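Local coordinates for protein integral membrane indolylacetylinositol arabinosyltransferase EmbB (Mycolicibacterium smegmatis MC2 155, PDB 7BVC) that probably transfers arabinose units in the cell membrane to build the arabinan of the cell-wall arabinogalactan, and binds the drug ethambutol, at residues B[305-309]-B[1012-1018]; B[106-112]-B[1024-1028]. All blocks are in the same frame, centred on the assembly; numbering follows the deposited sequence.

Contact 1 of 2, residues B[305-309]-B[1012-1018]; sequences YFRWF and WQDGING
Arg307 lies across the indole of Trp1012, and these two residues bury more surface than any others in the contact. The arginine side chain, extended from CG to NE, lays Arg307 CD on one face of the indole, 3.5 Å from Trp1012 CE2. Farther along, the guanidinium hangs over the indole as a cation-pi partner, Arg307 CZ 4.4 Å from the centroid of the Trp1012 six-membered ring, the two planes 32° apart. Arg307 NH2 donates to Trp1012 O over 2.9 Å, in the carbonyl plane and on a lone pair, although the N-H is well off straight at 134°. One long residue thus grips ring and backbone of the same tryptophan. Both segments are loops, one from the GT-C-type membrane part and one from the C-terminal domain; Trp1012, set edge-to-face against Trp972, also touches the bound ethambutol, so Arg307 is a second-shell neighbour of the drug. Asn1017 covers the other guanidinium face, on a partly exposed side where the weak bond from Trp308 N to Asn1017 O spans 3.5 Å. Beyond it Gly1018 CA sits 3.7 Å from the Phe309 ring centroid, a CH-pi approach with no side chain between; its positive phi separately favours glycine.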
loop_
_atom_site.group_PDB
_atom_site.type_symbol
_atom_site.label_atom_id
_atom_site.label_comp_id
_atom_site.label_asym_id
_atom_site.label_seq_id
_atom_site.Cartn_x
_atom_site.Cartn_y
_atom_site.Cartn_z
ATOM N N TYR B 305 9.485 25.735 1.638
ATOM C CA TYR B 305 8.386 26.682 1.775
ATOM C C TYR B 305 7.168 26.052 2.439
ATOM O O TYR B 305 6.510 26.690 3.269
ATOM C CB TYR B 305 8.025 27.240 0.400
ATOM C CG TYR B 305 7.044 28.380 0.424
ATOM C CD1 TYR B 305 7.292 29.520 1.172
ATOM C CD2 TYR B 305 5.870 28.321 -0.310
ATOM C CE1 TYR B 305 6.394 30.564 1.193
ATOM C CE2 TYR B 305 4.969 29.360 -0.296
ATOM C CZ TYR B 305 5.236 30.479 0.456
ATOM O OH TYR B 305 4.337 31.515 0.469
ATOM N N PHE B 306 6.857 24.803 2.102
ATOM C CA PHE B 306 5.555 24.225 2.402
ATOM C C PHE B 306 5.533 23.338 3.640
ATOM O O PHE B 306 4.461 22.845 3.999
ATOM C CB PHE B 306 5.056 23.415 1.199
ATOM C CG PHE B 306 4.882 24.228 -0.049
ATOM C CD1 PHE B 306 3.729 24.958 -0.259
ATOM C CD2 PHE B 306 5.869 24.255 -1.015
ATOM C CE1 PHE B 306 3.567 25.704 -1.404
ATOM C CE2 PHE B 306 5.711 24.998 -2.163
ATOM C CZ PHE B 306 4.559 25.722 -2.358
ATOM N N ARG B 307 6.662 23.125 4.308
ATOM C CA ARG B 307 6.685 22.122 5.363
ATOM C C ARG B 307 7.911 22.328 6.241
ATOM O O ARG B 307 8.848 23.043 5.877
ATOM C CB ARG B 307 6.670 20.711 4.761
ATOM C CG ARG B 307 6.287 19.584 5.701
ATOM C CD ARG B 307 6.299 18.265 4.951
ATOM N NE ARG B 307 6.300 17.104 5.834
ATOM C CZ ARG B 307 5.212 16.418 6.165
ATOM N NH1 ARG B 307 5.306 15.372 6.971
ATOM N NH2 ARG B 307 4.031 16.775 5.688
ATOM N N TRP B 308 7.870 21.706 7.424
ATOM C CA TRP B 308 9.021 21.572 8.321
ATOM C C TRP B 308 9.436 22.903 8.946
ATOM O O TRP B 308 10.624 23.202 9.059
ATOM C CB TRP B 308 10.204 20.917 7.607
ATOM C CG TRP B 308 9.979 19.471 7.333
ATOM C CD1 TRP B 308 9.538 18.533 8.214
ATOM C CD2 TRP B 308 10.164 18.794 6.086
ATOM N NE1 TRP B 308 9.444 17.312 7.599
ATOM C CE2 TRP B 308 9.822 17.447 6.290
ATOM C CE3 TRP B 308 10.588 19.198 4.818
ATOM C CZ2 TRP B 308 9.893 16.499 5.275
ATOM C CZ3 TRP B 308 10.655 18.258 3.812
ATOM C CH2 TRP B 308 10.310 16.923 4.046
ATOM N N PHE B 309 8.450 23.701 9.357
ATOM C CA PHE B 309 8.672 24.886 10.189
ATOM C C PHE B 309 9.663 25.863 9.564
ATOM O O PHE B 309 10.370 26.581 10.274
ATOM C CB PHE B 309 9.132 24.493 11.594
ATOM C CG PHE B 309 8.117 23.698 12.361
ATOM C CD1 PHE B 309 7.127 24.333 13.085
ATOM C CD2 PHE B 309 8.153 22.317 12.352
ATOM C CE1 PHE B 309 6.195 23.604 13.787
ATOM C CE2 PHE B 309 7.220 21.587 13.053
ATOM C CZ PHE B 309 6.241 22.231 13.770
ATOM N N TRP B 1012 0.040 17.249 3.431
ATOM C CA TRP B 1012 1.443 17.638 3.370
ATOM C C TRP B 1012 1.671 18.978 4.057
ATOM O O TRP B 1012 2.591 19.120 4.869
ATOM C CB TRP B 1012 1.903 17.692 1.911
ATOM C CG TRP B 1012 3.367 17.943 1.738
ATOM C CD1 TRP B 1012 3.970 19.142 1.506
ATOM C CD2 TRP B 1012 4.414 16.967 1.770
ATOM N NE1 TRP B 1012 5.326 18.977 1.398
ATOM C CE2 TRP B 1012 5.626 17.650 1.557
ATOM C CE3 TRP B 1012 4.445 15.585 1.964
ATOM C CZ2 TRP B 1012 6.854 16.996 1.530
ATOM C CZ3 TRP B 1012 5.664 14.938 1.936
ATOM C CH2 TRP B 1012 6.852 15.643 1.722
ATOM N N GLN B 1013 0.843 19.970 3.747
ATOM C CA GLN B 1013 0.941 21.286 4.377
ATOM C C GLN B 1013 0.044 21.383 5.606
ATOM O O GLN B 1013 -0.757 22.304 5.738
ATOM C CB GLN B 1013 0.589 22.370 3.368
ATOM C CG GLN B 1013 1.113 22.125 1.972
ATOM C CD GLN B 1013 0.494 23.061 0.959
ATOM O OE1 GLN B 1013 -0.262 23.962 1.313
ATOM N NE2 GLN B 1013 0.811 22.851 -0.310
ATOM N N ASP B 1014 0.175 20.434 6.524
ATOM C CA ASP B 1014 -0.640 20.441 7.726
ATOM C C ASP B 1014 0.031 21.263 8.818
ATOM O O ASP B 1014 1.253 21.413 8.852
ATOM C CB ASP B 1014 -0.889 19.014 8.215
ATOM C CG ASP B 1014 -2.010 18.934 9.229
ATOM O OD1 ASP B 1014 -2.663 19.970 9.480
ATOM O OD2 ASP B 1014 -2.240 17.835 9.776
ATOM N N GLY B 1015 -0.788 21.808 9.718
ATOM C CA GLY B 1015 -0.257 22.630 10.790
ATOM C C GLY B 1015 0.571 21.873 11.807
ATOM O O GLY B 1015 1.399 22.483 12.490
ATOM N N ILE B 1016 0.371 20.557 11.921
ATOM C CA ILE B 1016 1.051 19.771 12.948
ATOM C C ILE B 1016 2.413 19.258 12.510
ATOM O O ILE B 1016 3.143 18.689 13.335
ATOM C CB ILE B 1016 0.193 18.572 13.393
ATOM C CG1 ILE B 1016 0.100 17.539 12.271
ATOM C CG2 ILE B 1016 -1.192 19.034 13.804
ATOM C CD1 ILE B 1016 -0.450 16.207 12.718
ATOM N N ASN B 1017 2.780 19.431 11.243
ATOM C CA ASN B 1017 4.077 19.012 10.721
ATOM C C ASN B 1017 4.722 20.159 9.956
ATOM O O ASN B 1017 5.219 20.008 8.840
ATOM C CB ASN B 1017 3.943 17.761 9.859
ATOM C CG ASN B 1017 2.757 17.816 8.933
ATOM O OD1 ASN B 1017 2.241 18.888 8.637
ATOM N ND2 ASN B 1017 2.309 16.655 8.471
ATOM N N GLY B 1018 4.710 21.335 10.574
ATOM C CA GLY B 1018 5.224 22.553 9.984
ATOM C C GLY B 1018 4.201 23.224 9.098
ATOM O O GLY B 1018 3.501 24.138 9.541
#

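Contact 2 of 2, residues B[106-112]-B[1024-1028]; sequences GRDAALN and TDLLL
A type II beta turn, Gly106 to Ala109, leads into the short helix 109-112 of the concanavalin-like domain and meets the short helix 1024-1027 of the C-terminal domain, just ahead of strand 1028-1037. Leu1026 is the apolar side chain that reaches across this interdomain contact. With CG anti to its own carbonyl carbon (chi1 -82°), its isobutyl end reaches the turn: Leu1026 CD2 lies 3.2 Å from Arg107 O and 3.8 Å from Ala109 CA, while Leu1026 CD1 meets Asn112 CB at 4.0 Å. A branched aliphatic side chain suits this place, CD2 lying at the junction of turn and helix and CD1 meeting the last residue of the helix. Gly106 passes close to the backbone of Leu1026; a side chain there would point toward Leu1026 O, so glycine suits the close passage. On the more open flank Arg107 and Asp1025 run side by side, pointing the same way. Arg107 NH2 is 3.6 Å from Asp1025 OD2, but the oxygen lies well out of the guanidinium plane, so this salt bridge is an attraction of charges without a directed N-H. The directed bonds of the guanidinium go instead to the backbone oxygens of Gln789 and Pro790, which probably fix its position beside the carboxylate. Within 106-112, Asp108 O accepts twice, from opposite faces of its carbonyl plane: Asn112 N at 2.9 Å, and Asn112 ND2 at 3.1 Å with an N-H...O angle of 151°.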
loop_
_atom_site.group_PDB
_atom_site.type_symbol
_atom_site.label_atom_id
_atom_site.label_comp_id
_atom_site.label_asym_id
_atom_site.label_seq_id
_atom_site.Cartn_x
_atom_site.Cartn_y
_atom_site.Cartn_z
ATOM N N GLY B 106 -10.988 32.146 16.884
ATOM C CA GLY B 106 -10.321 31.391 15.846
ATOM C C GLY B 106 -10.398 29.897 16.092
ATOM O O GLY B 106 -10.741 29.429 17.178
ATOM N N ARG B 107 -10.069 29.131 15.056
ATOM C CA ARG B 107 -10.151 27.678 15.148
ATOM C C ARG B 107 -8.990 27.142 15.976
ATOM O O ARG B 107 -7.823 27.337 15.619
ATOM C CB ARG B 107 -10.150 27.059 13.753
ATOM C CG ARG B 107 -10.389 25.561 13.751
ATOM C CD ARG B 107 -10.211 24.972 12.365
ATOM N NE ARG B 107 -9.734 23.594 12.421
ATOM C CZ ARG B 107 -9.321 22.906 11.363
ATOM N NH1 ARG B 107 -8.904 21.655 11.505
ATOM N NH2 ARG B 107 -9.326 23.465 10.163
ATOM N N ASP B 108 -9.313 26.470 17.084
ATOM C CA ASP B 108 -8.322 25.883 17.987
ATOM C C ASP B 108 -7.388 26.941 18.571
ATOM O O ASP B 108 -6.208 26.677 18.820
ATOM C CB ASP B 108 -7.516 24.783 17.291
ATOM C CG ASP B 108 -8.351 23.557 16.986
ATOM O OD1 ASP B 108 -9.509 23.496 17.450
ATOM O OD2 ASP B 108 -7.853 22.656 16.280
ATOM N N ALA B 109 -7.917 28.146 18.796
ATOM C CA ALA B 109 -7.105 29.215 19.364
ATOM C C ALA B 109 -6.645 28.882 20.774
ATOM O O ALA B 109 -5.521 29.223 21.157
ATOM C CB ALA B 109 -7.887 30.526 19.364
ATOM N N ALA B 110 -7.492 28.219 21.562
ATOM C CA ALA B 110 -7.088 27.820 22.902
ATOM C C ALA B 110 -6.147 26.625 22.875
ATOM O O ALA B 110 -5.302 26.486 23.765
ATOM C CB ALA B 110 -8.319 27.500 23.752
ATOM N N LEU B 111 -6.277 25.761 21.867
ATOM C CA LEU B 111 -5.420 24.585 21.782
ATOM C C LEU B 111 -4.021 24.939 21.298
ATOM O O LEU B 111 -3.050 24.276 21.680
ATOM C CB LEU B 111 -6.061 23.547 20.859
ATOM C CG LEU B 111 -5.196 22.405 20.323
ATOM C CD1 LEU B 111 -4.752 21.486 21.447
ATOM C CD2 LEU B 111 -5.945 21.624 19.255
ATOM N N ASN B 112 -3.890 25.980 20.474
ATOM C CA ASN B 112 -2.606 26.325 19.882
ATOM C C ASN B 112 -1.943 27.552 20.487
ATOM O O ASN B 112 -0.715 27.638 20.468
ATOM C CB ASN B 112 -2.759 26.548 18.374
ATOM C CG ASN B 112 -2.934 25.257 17.610
ATOM O OD1 ASN B 112 -1.977 24.515 17.397
ATOM N ND2 ASN B 112 -4.161 24.979 17.190
ATOM N N THR B 1024 -3.235 29.879 8.635
ATOM C CA THR B 1024 -4.471 30.344 8.027
ATOM C C THR B 1024 -5.717 29.778 8.691
ATOM O O THR B 1024 -6.804 30.330 8.496
ATOM C CB THR B 1024 -4.483 30.002 6.537
ATOM O OG1 THR B 1024 -4.541 28.580 6.373
ATOM C CG2 THR B 1024 -3.228 30.531 5.865
ATOM N N ASP B 1025 -5.595 28.698 9.464
ATOM C CA ASP B 1025 -6.730 28.223 10.244
ATOM C C ASP B 1025 -6.870 28.984 11.552
ATOM O O ASP B 1025 -7.976 29.079 12.095
ATOM C CB ASP B 1025 -6.604 26.725 10.519
ATOM C CG ASP B 1025 -6.546 25.902 9.248
ATOM O OD1 ASP B 1025 -6.978 26.404 8.189
ATOM O OD2 ASP B 1025 -6.085 24.743 9.311
ATOM N N LEU B 1026 -5.768 29.526 12.071
ATOM C CA LEU B 1026 -5.828 30.342 13.277
ATOM C C LEU B 1026 -6.199 31.785 12.975
ATOM O O LEU B 1026 -6.799 32.454 13.824
ATOM C CB LEU B 1026 -4.488 30.307 14.012
ATOM C CG LEU B 1026 -4.179 29.126 14.930
ATOM C CD1 LEU B 1026 -2.748 29.217 15.424
ATOM C CD2 LEU B 1026 -5.142 29.104 16.098
ATOM N N LEU B 1027 -5.851 32.285 11.792
ATOM C CA LEU B 1027 -5.986 33.705 11.499
ATOM C C LEU B 1027 -7.132 34.038 10.551
ATOM O O LEU B 1027 -7.706 35.125 10.661
ATOM C CB LEU B 1027 -4.676 34.241 10.910
ATOM C CG LEU B 1027 -4.569 35.742 10.650
ATOM C CD1 LEU B 1027 -4.985 36.532 11.876
ATOM C CD2 LEU B 1027 -3.157 36.106 10.230
ATOM N N LEU B 1028 -7.493 33.142 9.635
ATOM C CA LEU B 1028 -8.421 33.466 8.562
ATOM C C LEU B 1028 -9.505 32.401 8.456
ATOM O O LEU B 1028 -9.428 31.336 9.073
ATOM C CB LEU B 1028 -7.685 33.604 7.224
ATOM C CG LEU B 1028 -6.487 34.555 7.203
ATOM C CD1 LEU B 1028 -5.593 34.260 6.017
ATOM C CD2 LEU B 1028 -6.943 35.999 7.185
#

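Both contacts use neighbouring parts of the C-terminal domain, the loop after helix 1002-1009 and the short helix that follows it; the loop is joined to one domain in contact 1 and the helix to another in contact 2. Contact 1 is buried, faces the membrane part and includes a residue of the drug pocket; contact 2, about 15 Å away between centres, is only partly buried and faces the concanavalin-like domain. Their chemistry follows: a guanidinium over an aromatic face inside, a guanidinium beside a carboxylate nearer the surface. The arginine of contact 1 bonds across its own interface, that of contact 2 to loop carbonyls outside it. In sequence, contact 1 is nested within the loop closed by contact 2.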